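Local coordinates for protein transcription elongation factor SPT6 (Candida glabrata, PDB 3PJP) that binds the phosphorylated C-terminal repeat domain of RNA polymerase II through its tandem SH2 domain and probably chaperones histones H3-H4 during transcription elongation, at residues K53-H58 with F137-E142; R99-L104 with G145-I150; Q81-L86 with I90-Q95. All coordinates share one frame; numbering follows the deposited sequence. Where two conformers were deposited one is given.

Contact 1: residues K53-H58 with F137-E142; sequences KDLFQH and FSLNYE
Leu55 reaches across to Tyr141 with both methyls, each finding a different part of it. CD1 rests on the backbone, 3.6 Å from Tyr141 O and close to its CA. CD2 comes in obliquely to the phenol ring, 4.2 Å from Tyr141 CD2, and also lies 4.4 Å from Leu139 CD2. What spreads the isobutyl group this way is a chi1 of -173°, which places CG opposite the backbone N and carries the branch point out from the start of its strand. The Tyr141 ring is also backed from its own segment: Leu139 CB sits 3.7 Å above the plane, over the rim of one face. Pro144 adds a further apolar neighbour to Leu55. Just beyond, Asn140 OD1 accepts a hydrogen bond from Asn143 ND2 and a weak one from Glu142 N, which ties together the turn around residues 140-143. The segments meet by van der Waals contact, methyl against methyl, ring carbon and carbonyl oxygen, and Leu55 carries it from its side, facing Leu139 and Tyr141. Strand 55-64 belongs to one sheet and strand 134-139 to the other, so this is the interface between the two halves of a tandem SH2 domain.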
loop_
_atom_site.group_PDB
_atom_site.type_symbol
_atom_site.label_atom_id
_atom_site.label_comp_id
_atom_site.label_asym_id
_atom_site.label_seq_id
_atom_site.Cartn_x
_atom_site.Cartn_y
_atom_site.Cartn_z
ATOM N N LYS A 53 -2.479 -13.429 -0.835
ATOM C CA LYS A 53 -2.576 -14.472 -1.855
ATOM C C LYS A 53 -2.592 -13.879 -3.265
ATOM O O LYS A 53 -3.466 -13.085 -3.609
ATOM C CB LYS A 53 -3.812 -15.346 -1.628
ATOM C CG LYS A 53 -4.008 -16.441 -2.676
ATOM C CD LYS A 53 -5.179 -17.350 -2.312
ATOM C CE LYS A 53 -5.603 -18.235 -3.485
ATOM N NZ LYS A 53 -4.567 -19.244 -3.849
ATOM N N ASP A 54 -1.604 -14.262 -4.067
ATOM C CA ASP A 54 -1.487 -13.787 -5.440
ATOM C C ASP A 54 -1.519 -12.263 -5.570
ATOM O O ASP A 54 -1.901 -11.730 -6.617
ATOM C CB ASP A 54 -2.570 -14.437 -6.310
ATOM C CG ASP A 54 -2.456 -15.965 -6.333
ATOM O OD1 ASP A 54 -1.319 -16.484 -6.230
ATOM O OD2 ASP A 54 -3.498 -16.651 -6.440
ATOM N N LEU A 55 -1.108 -11.561 -4.512
ATOM C CA LEU A 55 -1.117 -10.098 -4.516
ATOM C C LEU A 55 0.273 -9.557 -4.186
ATOM O O LEU A 55 0.762 -9.709 -3.063
ATOM C CB LEU A 55 -2.164 -9.560 -3.530
ATOM C CG LEU A 55 -2.420 -8.050 -3.520
ATOM C CD1 LEU A 55 -3.000 -7.570 -4.848
ATOM C CD2 LEU A 55 -3.337 -7.660 -2.371
ATOM N N PHE A 56 0.920 -8.953 -5.177
ATOM C CA PHE A 56 2.299 -8.511 -5.014
ATOM C C PHE A 56 2.483 -7.082 -5.453
ATOM O O PHE A 56 1.855 -6.624 -6.417
ATOM C CB PHE A 56 3.250 -9.362 -5.853
ATOM C CG PHE A 56 2.980 -10.822 -5.769
ATOM C CD1 PHE A 56 3.590 -11.595 -4.792
ATOM C CD2 PHE A 56 2.111 -11.427 -6.662
ATOM C CE1 PHE A 56 3.340 -12.967 -4.723
ATOM C CE2 PHE A 56 1.864 -12.784 -6.591
ATOM C CZ PHE A 56 2.470 -13.548 -5.617
ATOM N N GLN A 57 3.385 -6.396 -4.766
ATOM C CA GLN A 57 3.745 -5.051 -5.159
ATOM C C GLN A 57 5.190 -4.976 -5.608
ATOM O O GLN A 57 6.079 -5.580 -4.998
ATOM C CB GLN A 57 3.484 -4.070 -4.017
ATOM C CG GLN A 57 3.912 -2.654 -4.326
ATOM C CD GLN A 57 3.507 -1.691 -3.240
ATOM O OE1 GLN A 57 4.166 -1.586 -2.204
ATOM N NE2 GLN A 57 2.395 -0.996 -3.458
ATOM N N HIS A 58 5.416 -4.231 -6.682
ATOM C CA HIS A 58 6.756 -3.966 -7.171
ATOM C C HIS A 58 7.120 -2.512 -6.884
ATOM O O HIS A 58 6.375 -1.590 -7.236
ATOM C CB HIS A 58 6.828 -4.273 -8.663
ATOM C CG HIS A 58 6.405 -5.668 -9.010
ATOM N ND1 HIS A 58 7.292 -6.723 -9.054
ATOM C CD2 HIS A 58 5.194 -6.183 -9.329
ATOM C CE1 HIS A 58 6.646 -7.827 -9.391
ATOM N NE2 HIS A 58 5.371 -7.527 -9.563
ATOM N N PHE A 137 -13.108 -0.684 5.059
ATOM C CA PHE A 137 -11.945 -0.741 4.182
ATOM C C PHE A 137 -11.857 -2.151 3.632
ATOM O O PHE A 137 -12.212 -3.114 4.319
ATOM C CB PHE A 137 -10.658 -0.433 4.965
ATOM C CG PHE A 137 -10.650 0.909 5.627
ATOM C CD1 PHE A 137 -10.325 2.050 4.912
ATOM C CD2 PHE A 137 -10.957 1.031 6.971
ATOM C CE1 PHE A 137 -10.310 3.289 5.525
ATOM C CE2 PHE A 137 -10.947 2.273 7.590
ATOM C CZ PHE A 137 -10.621 3.396 6.871
ATOM N N SER A 138 -11.395 -2.271 2.391
ATOM C CA SER A 138 -11.102 -3.572 1.798
ATOM C C SER A 138 -9.930 -3.470 0.819
ATOM O O SER A 138 -9.539 -2.382 0.405
ATOM C CB SER A 138 -12.353 -4.140 1.112
ATOM O OG SER A 138 -12.770 -3.291 0.064
ATOM N N LEU A 139 -9.339 -4.610 0.464
ATOM C CA LEU A 139 -8.188 -4.596 -0.414
ATOM C C LEU A 139 -8.561 -4.392 -1.872
ATOM O O LEU A 139 -9.518 -4.979 -2.369
ATOM C CB LEU A 139 -7.393 -5.890 -0.260
ATOM C CG LEU A 139 -6.378 -5.886 0.881
ATOM C CD1 LEU A 139 -5.891 -7.307 1.168
ATOM C CD2 LEU A 139 -5.209 -4.978 0.533
ATOM N N ASN A 140 -7.802 -3.538 -2.548
ATOM C CA ASN A 140 -7.931 -3.369 -3.990
ATOM C C ASN A 140 -7.050 -4.413 -4.659
ATOM O O ASN A 140 -5.834 -4.264 -4.735
ATOM C CB ASN A 140 -7.503 -1.954 -4.401
ATOM C CG ASN A 140 -7.807 -1.640 -5.870
ATOM O OD1 ASN A 140 -7.755 -2.523 -6.740
ATOM N ND2 ASN A 140 -8.127 -0.381 -6.149
ATOM N N TYR A 141 -7.673 -5.474 -5.154
ATOM C CA TYR A 141 -6.900 -6.603 -5.643
ATOM C C TYR A 141 -6.310 -6.373 -7.027
ATOM O O TYR A 141 -5.396 -7.082 -7.444
ATOM C CB TYR A 141 -7.730 -7.888 -5.602
ATOM C CG TYR A 141 -8.064 -8.343 -4.197
ATOM C CD1 TYR A 141 -9.281 -8.022 -3.612
ATOM C CD2 TYR A 141 -7.153 -9.078 -3.449
ATOM C CE1 TYR A 141 -9.587 -8.427 -2.325
ATOM C CE2 TYR A 141 -7.447 -9.487 -2.160
ATOM C CZ TYR A 141 -8.665 -9.158 -1.602
ATOM O OH TYR A 141 -8.968 -9.560 -0.317
ATOM N N GLU A 142 -6.819 -5.384 -7.746
ATOM C CA GLU A 142 -6.316 -5.119 -9.089
ATOM C C GLU A 142 -5.234 -4.047 -9.118
ATOM O O GLU A 142 -4.544 -3.877 -10.121
ATOM C CB GLU A 142 -7.466 -4.756 -10.031
ATOM C CG GLU A 142 -8.408 -5.928 -10.325
ATOM C CD GLU A 142 -9.332 -6.239 -9.161
ATOM O OE1 GLU A 142 -9.731 -7.414 -8.999
ATOM O OE2 GLU A 142 -9.664 -5.296 -8.412
#

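Contact 2: residues R99-L104 with G145-I150; sequences RLLNEL and GWFYLI
Glu103 N donates to Arg99 O at 2.9 Å, and with the bond from Leu104 N to Leu100 O it fixes the helical turn that holds Leu101 and Leu104 against Phe147. This is an interdomain contact of the tandem SH2 domain: helix 86-105, following the first sheet, lays its C-terminal end on strand 146-152 of the second. The centrepiece is a CH-pi contact. Leu104 CD2 stands over the middle of the Phe147 ring, 3.3 Å from its centroid and only 6° off the normal, which makes for very tight packing. The side chains run at each other from opposite directions, one from the helix and one from the sheet. In Leu104, CG lies opposite the backbone N (chi1 -171°), which carries the branch toward the ring, where CD2 comes to stand over its face. Leu101 works differently: it crosses Phe147 at about a right angle and meets the ring at its edge, near the plane. Phe147 is thus held over a face and at its far end by two leucines one turn apart. The same apolar layer continues within the second sheet, where Leu139 touches Phe147 and Phe137 touches Leu104. Glu103, which takes no part in the ring contact, bonds through OE2 to Val181 N at the start of helix 181-191. At the ring's outer end, Leu101 CD1 stops 3.5 Å from Phe147 CZ.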
loop_
_atom_site.group_PDB
_atom_site.type_symbol
_atom_site.label_atom_id
_atom_site.label_comp_id
_atom_site.label_asym_id
_atom_site.label_seq_id
_atom_site.Cartn_x
_atom_site.Cartn_y
_atom_site.Cartn_z
ATOM N N ARG A 99 4.224 -3.210 8.356
ATOM C CA ARG A 99 3.585 -2.840 9.612
ATOM C C ARG A 99 2.219 -2.204 9.366
ATOM O O ARG A 99 1.215 -2.561 9.982
ATOM C CB ARG A 99 4.502 -1.856 10.352
ATOM C CG ARG A 99 3.909 -1.178 11.570
ATOM C CD ARG A 99 4.938 -0.234 12.194
ATOM N NE ARG A 99 5.183 0.933 11.349
ATOM C CZ ARG A 99 4.389 1.996 11.328
ATOM N NH1 ARG A 99 3.308 2.015 12.096
ATOM N NH2 ARG A 99 4.667 3.025 10.534
ATOM N N LEU A 100 2.204 -1.235 8.460
ATOM C CA LEU A 100 0.992 -0.465 8.190
ATOM C C LEU A 100 -0.069 -1.332 7.504
ATOM O O LEU A 100 -1.261 -1.202 7.792
ATOM C CB LEU A 100 1.322 0.797 7.385
ATOM C CG LEU A 100 2.104 1.865 8.183
ATOM C CD1 LEU A 100 2.813 2.849 7.249
ATOM C CD2 LEU A 100 1.197 2.619 9.168
ATOM N N LEU A 101 0.365 -2.229 6.619
ATOM C CA LEU A 101 -0.576 -3.129 5.953
ATOM C C LEU A 101 -1.276 -3.965 7.015
ATOM O O LEU A 101 -2.496 -4.127 6.998
ATOM C CB LEU A 101 0.156 -4.050 4.971
ATOM C CG LEU A 101 -0.663 -5.181 4.339
ATOM C CD1 LEU A 101 -1.894 -4.596 3.644
ATOM C CD2 LEU A 101 0.206 -5.996 3.374
ATOM N N ASN A 102 -0.496 -4.498 7.949
ATOM C CA ASN A 102 -1.093 -5.302 9.005
ATOM C C ASN A 102 -1.982 -4.481 9.933
ATOM O O ASN A 102 -3.012 -4.973 10.395
ATOM C CB ASN A 102 -0.022 -6.062 9.793
ATOM C CG ASN A 102 0.494 -7.287 9.040
ATOM O OD1 ASN A 102 -0.283 -8.053 8.477
ATOM N ND2 ASN A 102 1.805 -7.457 9.012
ATOM N N GLU A 103 -1.597 -3.233 10.197
ATOM C CA GLU A 103 -2.431 -2.337 11.012
ATOM C C GLU A 103 -3.820 -2.186 10.393
ATOM O O GLU A 103 -4.837 -2.300 11.085
ATOM C CB GLU A 103 -1.775 -0.961 11.187
ATOM C CG GLU A 103 -2.450 -0.080 12.230
ATOM C CD GLU A 103 -1.779 1.271 12.383
ATOM O OE1 GLU A 103 -0.535 1.339 12.243
ATOM O OE2 GLU A 103 -2.496 2.262 12.651
ATOM N N LEU A 104 -3.864 -1.931 9.093
ATOM C CA LEU A 104 -5.161 -1.776 8.428
ATOM C C LEU A 104 -5.975 -3.076 8.333
ATOM O O LEU A 104 -7.163 -3.077 8.659
ATOM C CB LEU A 104 -5.035 -1.055 7.072
ATOM C CG LEU A 104 -6.350 -0.639 6.377
ATOM C CD1 LEU A 104 -7.274 0.087 7.337
ATOM C CD2 LEU A 104 -6.075 0.231 5.156
ATOM N N GLY A 145 -1.557 -2.563 -3.247
ATOM C CA GLY A 145 -1.133 -1.490 -2.376
ATOM C C GLY A 145 -2.213 -0.465 -2.130
ATOM O O GLY A 145 -2.032 0.409 -1.301
ATOM N N TRP A 146 -3.329 -0.573 -2.847
ATOM C CA TRP A 146 -4.469 0.324 -2.624
ATOM C C TRP A 146 -5.534 -0.395 -1.814
ATOM O O TRP A 146 -5.605 -1.622 -1.809
ATOM C CB TRP A 146 -5.078 0.811 -3.943
ATOM C CG TRP A 146 -4.261 1.842 -4.670
ATOM C CD1 TRP A 146 -3.239 1.614 -5.541
ATOM C CD2 TRP A 146 -4.420 3.255 -4.599
ATOM N NE1 TRP A 146 -2.743 2.803 -6.016
ATOM C CE2 TRP A 146 -3.459 3.828 -5.454
ATOM C CE3 TRP A 146 -5.285 4.097 -3.895
ATOM C CZ2 TRP A 146 -3.333 5.205 -5.616
ATOM C CZ3 TRP A 146 -5.149 5.466 -4.047
ATOM C CH2 TRP A 146 -4.178 6.005 -4.899
ATOM N N PHE A 147 -6.353 0.402 -1.131
ATOM C CA PHE A 147 -7.505 -0.067 -0.400
ATOM C C PHE A 147 -8.716 0.710 -0.915
ATOM O O PHE A 147 -8.595 1.866 -1.363
ATOM C CB PHE A 147 -7.352 0.225 1.091
ATOM C CG PHE A 147 -6.290 -0.591 1.759
ATOM C CD1 PHE A 147 -6.620 -1.757 2.429
ATOM C CD2 PHE A 147 -4.970 -0.191 1.718
ATOM C CE1 PHE A 147 -5.643 -2.520 3.051
ATOM C CE2 PHE A 147 -3.985 -0.948 2.339
ATOM C CZ PHE A 147 -4.329 -2.114 3.003
ATOM N N TYR A 148 -9.882 0.082 -0.846
ATOM C CA TYR A 148 -11.121 0.831 -1.003
ATOM C C TYR A 148 -11.597 1.332 0.352
ATOM O O TYR A 148 -11.384 0.680 1.375
ATOM C CB TYR A 148 -12.225 -0.023 -1.617
ATOM C CG TYR A 148 -11.894 -0.621 -2.947
ATOM C CD1 TYR A 148 -11.736 0.175 -4.075
ATOM C CD2 TYR A 148 -11.754 -1.994 -3.082
ATOM C CE1 TYR A 148 -11.443 -0.391 -5.307
ATOM C CE2 TYR A 148 -11.456 -2.568 -4.298
ATOM C CZ TYR A 148 -11.303 -1.769 -5.410
ATOM O OH TYR A 148 -11.014 -2.371 -6.620
ATOM N N LEU A 149 -12.217 2.506 0.349
ATOM C CA LEU A 149 -12.948 3.022 1.491
ATOM C C LEU A 149 -14.374 3.213 0.997
ATOM O O LEU A 149 -14.646 4.118 0.218
ATOM C CB LEU A 149 -12.352 4.355 1.940
ATOM C CG LEU A 149 -13.101 5.267 2.920
ATOM C CD1 LEU A 149 -13.749 4.511 4.073
ATOM C CD2 LEU A 149 -12.137 6.309 3.455
ATOM N N ILE A 150 -15.266 2.328 1.428
ATOM C CA ILE A 150 -16.630 2.273 0.898
ATOM C C ILE A 150 -17.573 2.651 2.035
ATOM O O ILE A 150 -17.466 2.115 3.142
ATOM C CB ILE A 150 -16.964 0.870 0.381
ATOM C CG1 ILE A 150 -15.826 0.353 -0.514
ATOM C CG2 ILE A 150 -18.309 0.866 -0.362
ATOM C CD1 ILE A 150 -16.048 -1.034 -1.069
#

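Contact 3: residues Q81-L86 with I90-Q95; sequences QRYHDL and IVEYLQ. With ACT (acetate ion), chain D.
The Tyr83 ring takes a carboxylate oxygen at its edge: Glu92 OE1 lies near the ring plane, 3.7 Å from Tyr83 CE1, with the carboxylate turned 52° to the ring. Tyr93 CB approaches the same ring obliquely, while the hydroxyl of Tyr83 points at the edge of the Tyr93 ring. A chi1 of 178° sets Tyr93 CG opposite the backbone N, turning its ring edge to that hydroxyl. The two tyrosines cross at about a right angle, Tyr83 OH being 3.5 Å from Tyr93 CB, and the ring of His168 meets that of Tyr93. This is the strand-to-helix connection of the first SH2 unit, in which edge strand 81-83 turns into helix 86-105. Asp85 is the N-cap, its OD1 taking Gln88 N. The first turn is sealed by Ile90 N donating to Leu86 O at 3.0 Å, with an N-H...O angle of 161°; Leu86 itself packs on Ile35, Ile61 and Leu76 of the sheet. A turn later the helix widens to a pi-type step, with Gln95 N bonded to Ile90 O at 2.9 Å.

Water joins strand and helix where side chains do not bond directly. One water donates to both Arg82 O and Glu92 OE1, the latter at 3.1 Å, and Gln88 NE2 also bonds to that carboxylate oxygen. Arg82 O has a second donor in Gln81 NE2, which comes in on a lone pair in the carbonyl plane. Another water sits 2.7 Å from Tyr83 OH and bonds weakly to Glu92 O. Tyr93 OH is held by Lys97 NZ and Glu79 OE2. Outside, an acetate, probably from the crystallisation liquor, lies edge-on in the guanidinium plane of Arg82: NE donates to its O at 2.6 Å and NH2 to its OXT at 2.8 Å.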
loop_
_atom_site.group_PDB
_atom_site.type_symbol
_atom_site.label_atom_id
_atom_site.label_comp_id
_atom_site.label_asym_id
_atom_site.label_seq_id
_atom_site.Cartn_x
_atom_site.Cartn_y
_atom_site.Cartn_z
ATOM N N GLN A 81 11.882 9.364 -1.216
ATOM C CA GLN A 81 12.709 9.382 -0.021
ATOM C C GLN A 81 14.116 8.839 -0.274
ATOM O O GLN A 81 14.285 7.765 -0.866
ATOM C CB GLN A 81 12.052 8.583 1.103
ATOM C CG GLN A 81 12.898 8.546 2.354
ATOM C CD GLN A 81 13.113 9.933 2.911
ATOM O OE1 GLN A 81 12.155 10.676 3.114
ATOM N NE2 GLN A 81 14.373 10.301 3.142
ATOM N N ARG A 82 15.131 9.558 0.216
ATOM C CA ARG A 82 16.504 9.068 0.097
ATOM C C ARG A 82 16.955 8.167 1.240
ATOM O O ARG A 82 16.644 8.402 2.413
ATOM C CB ARG A 82 17.493 10.225 -0.068
ATOM C CG ARG A 82 17.351 10.897 -1.408
ATOM C CD ARG A 82 17.597 12.381 -1.305
ATOM N NE ARG A 82 18.971 12.716 -1.628
ATOM C CZ ARG A 82 19.361 13.216 -2.796
ATOM N NH1 ARG A 82 18.472 13.448 -3.758
ATOM N NH2 ARG A 82 20.642 13.491 -2.996
ATOM N N TYR A 83 17.715 7.139 0.868
ATOM C CA TYR A 83 18.293 6.195 1.814
ATOM C C TYR A 83 19.754 5.939 1.444
ATOM O O TYR A 83 20.155 6.172 0.306
ATOM C CB TYR A 83 17.546 4.864 1.778
ATOM C CG TYR A 83 16.062 4.982 2.041
ATOM C CD1 TYR A 83 15.550 4.845 3.322
ATOM C CD2 TYR A 83 15.175 5.217 1.004
ATOM C CE1 TYR A 83 14.192 4.953 3.573
ATOM C CE2 TYR A 83 13.816 5.320 1.241
ATOM C CZ TYR A 83 13.333 5.184 2.525
ATOM O OH TYR A 83 11.982 5.291 2.758
ATOM N N HIS A 84 20.537 5.450 2.403
ATOM C CA HIS A 84 21.950 5.166 2.172
ATOM C C HIS A 84 22.211 3.837 1.485
ATOM O O HIS A 84 23.177 3.697 0.725
ATOM C CB HIS A 84 22.713 5.162 3.497
ATOM C CG HIS A 84 22.658 6.461 4.228
ATOM N ND1 HIS A 84 23.220 7.616 3.732
ATOM C CD2 HIS A 84 22.110 6.787 5.422
ATOM C CE1 HIS A 84 23.014 8.603 4.589
ATOM N NE2 HIS A 84 22.348 8.124 5.624
ATOM N N ASP A 85 21.387 2.841 1.784
ATOM C CA ASP A 85 21.686 1.488 1.326
ATOM C C ASP A 85 20.460 0.586 1.416
ATOM O O ASP A 85 19.410 0.994 1.928
ATOM C CB ASP A 85 22.854 0.905 2.134
ATOM C CG ASP A 85 22.612 0.974 3.629
ATOM O OD1 ASP A 85 21.669 0.306 4.094
ATOM O OD2 ASP A 85 23.358 1.693 4.337
ATOM N N LEU A 86 20.594 -0.634 0.905
ATOM C CA LEU A 86 19.453 -1.537 0.821
ATOM C C LEU A 86 18.970 -1.967 2.199
ATOM O O LEU A 86 17.776 -2.123 2.416
ATOM C CB LEU A 86 19.815 -2.775 -0.013
ATOM C CG LEU A 86 20.023 -2.511 -1.505
ATOM C CD1 LEU A 86 20.689 -3.716 -2.162
ATOM C CD2 LEU A 86 18.727 -2.205 -2.204
ATOM N N ILE A 90 15.155 -1.708 3.759
ATOM C CA ILE A 90 14.400 -2.783 4.394
ATOM C C ILE A 90 13.839 -2.390 5.767
ATOM O O ILE A 90 12.678 -2.648 6.065
ATOM C CB ILE A 90 15.229 -4.082 4.450
ATOM C CG1 ILE A 90 15.525 -4.548 3.025
ATOM C CG2 ILE A 90 14.499 -5.167 5.231
ATOM C CD1 ILE A 90 16.765 -5.424 2.901
ATOM N N VAL A 91 14.652 -1.748 6.599
ATOM C CA VAL A 91 14.202 -1.347 7.931
ATOM C C VAL A 91 13.224 -0.170 7.948
ATOM O O VAL A 91 12.204 -0.218 8.635
ATOM C CB VAL A 91 15.393 -1.019 8.850
ATOM C CG1 VAL A 91 14.914 -0.395 10.150
ATOM C CG2 VAL A 91 16.200 -2.283 9.099
ATOM N N GLU A 92 13.520 0.880 7.191
ATOM C CA GLU A 92 12.747 2.119 7.318
ATOM C C GLU A 92 11.593 2.215 6.326
ATOM O O GLU A 92 10.601 2.908 6.590
ATOM C CB GLU A 92 13.653 3.343 7.172
ATOM C CG GLU A 92 14.710 3.482 8.284
ATOM C CD GLU A 92 15.651 4.638 8.033
ATOM O OE1 GLU A 92 15.463 5.346 7.020
ATOM O OE2 GLU A 92 16.591 4.832 8.840
ATOM N N TYR A 93 11.742 1.585 5.166
ATOM C CA TYR A 93 10.713 1.625 4.133
ATOM C C TYR A 93 9.857 0.362 4.147
ATOM O O TYR A 93 8.663 0.411 4.442
ATOM C CB TYR A 93 11.323 1.810 2.741
ATOM C CG TYR A 93 10.281 1.805 1.635
ATOM C CD1 TYR A 93 9.644 2.978 1.251
ATOM C CD2 TYR A 93 9.924 0.627 0.995
ATOM C CE1 TYR A 93 8.686 2.974 0.251
ATOM C CE2 TYR A 93 8.979 0.616 0.003
ATOM C CZ TYR A 93 8.358 1.794 -0.362
ATOM O OH TYR A 93 7.410 1.779 -1.355
ATOM N N LEU A 94 10.461 -0.781 3.830
ATOM C CA LEU A 94 9.674 -2.000 3.670
ATOM C C LEU A 94 9.009 -2.492 4.958
ATOM O O LEU A 94 7.824 -2.810 4.956
ATOM C CB LEU A 94 10.499 -3.134 3.045
ATOM C CG LEU A 94 9.645 -4.358 2.721
ATOM C CD1 LEU A 94 8.554 -4.043 1.713
ATOM C CD2 LEU A 94 10.510 -5.520 2.221
ATOM N N GLN A 95 9.762 -2.592 6.045
ATOM C CA GLN A 95 9.192 -3.101 7.289
ATOM C C GLN A 95 8.066 -2.182 7.780
ATOM O O GLN A 95 7.121 -2.632 8.426
ATOM C CB GLN A 95 10.275 -3.329 8.353
ATOM C CG GLN A 95 10.997 -4.672 8.175
ATOM C CD GLN A 95 12.261 -4.809 9.015
ATOM O OE1 GLN A 95 12.458 -4.085 9.992
ATOM N NE2 GLN A 95 13.127 -5.746 8.631
HETATM C C ACT D . 21.868 12.449 0.220
HETATM O O ACT D . 20.690 12.040 0.208
HETATM O OXT ACT D . 22.342 12.712 -0.904
HETATM C CH3 ACT D . 22.656 12.622 1.489
HETATM O O HOH W 1 16.165 7.812 5.209
HETATM O O HOH W 2 11.606 6.024 5.358
#

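Contacts 1 and 2 are neighbouring patches of one interface between the two SH2 units, their centres about 10 Å apart. They touch directly: Leu139 CD2 lies 3.5 Å from Phe147 CE1, and the strands carrying them are adjacent in the second sheet, with a probable hydrogen bond from Tyr148 N to Ser138 O of 2.8 Å. Contact 3 is further off, its centre about 22 Å from that of contact 1 and about 20 Å from that of contact 2. Helix 86-105 bridges the distance: its beginning belongs to contact 3, within the first unit, and its end to contact 2. The acetate belongs to the surface near contact 3, away from the interdomain interface.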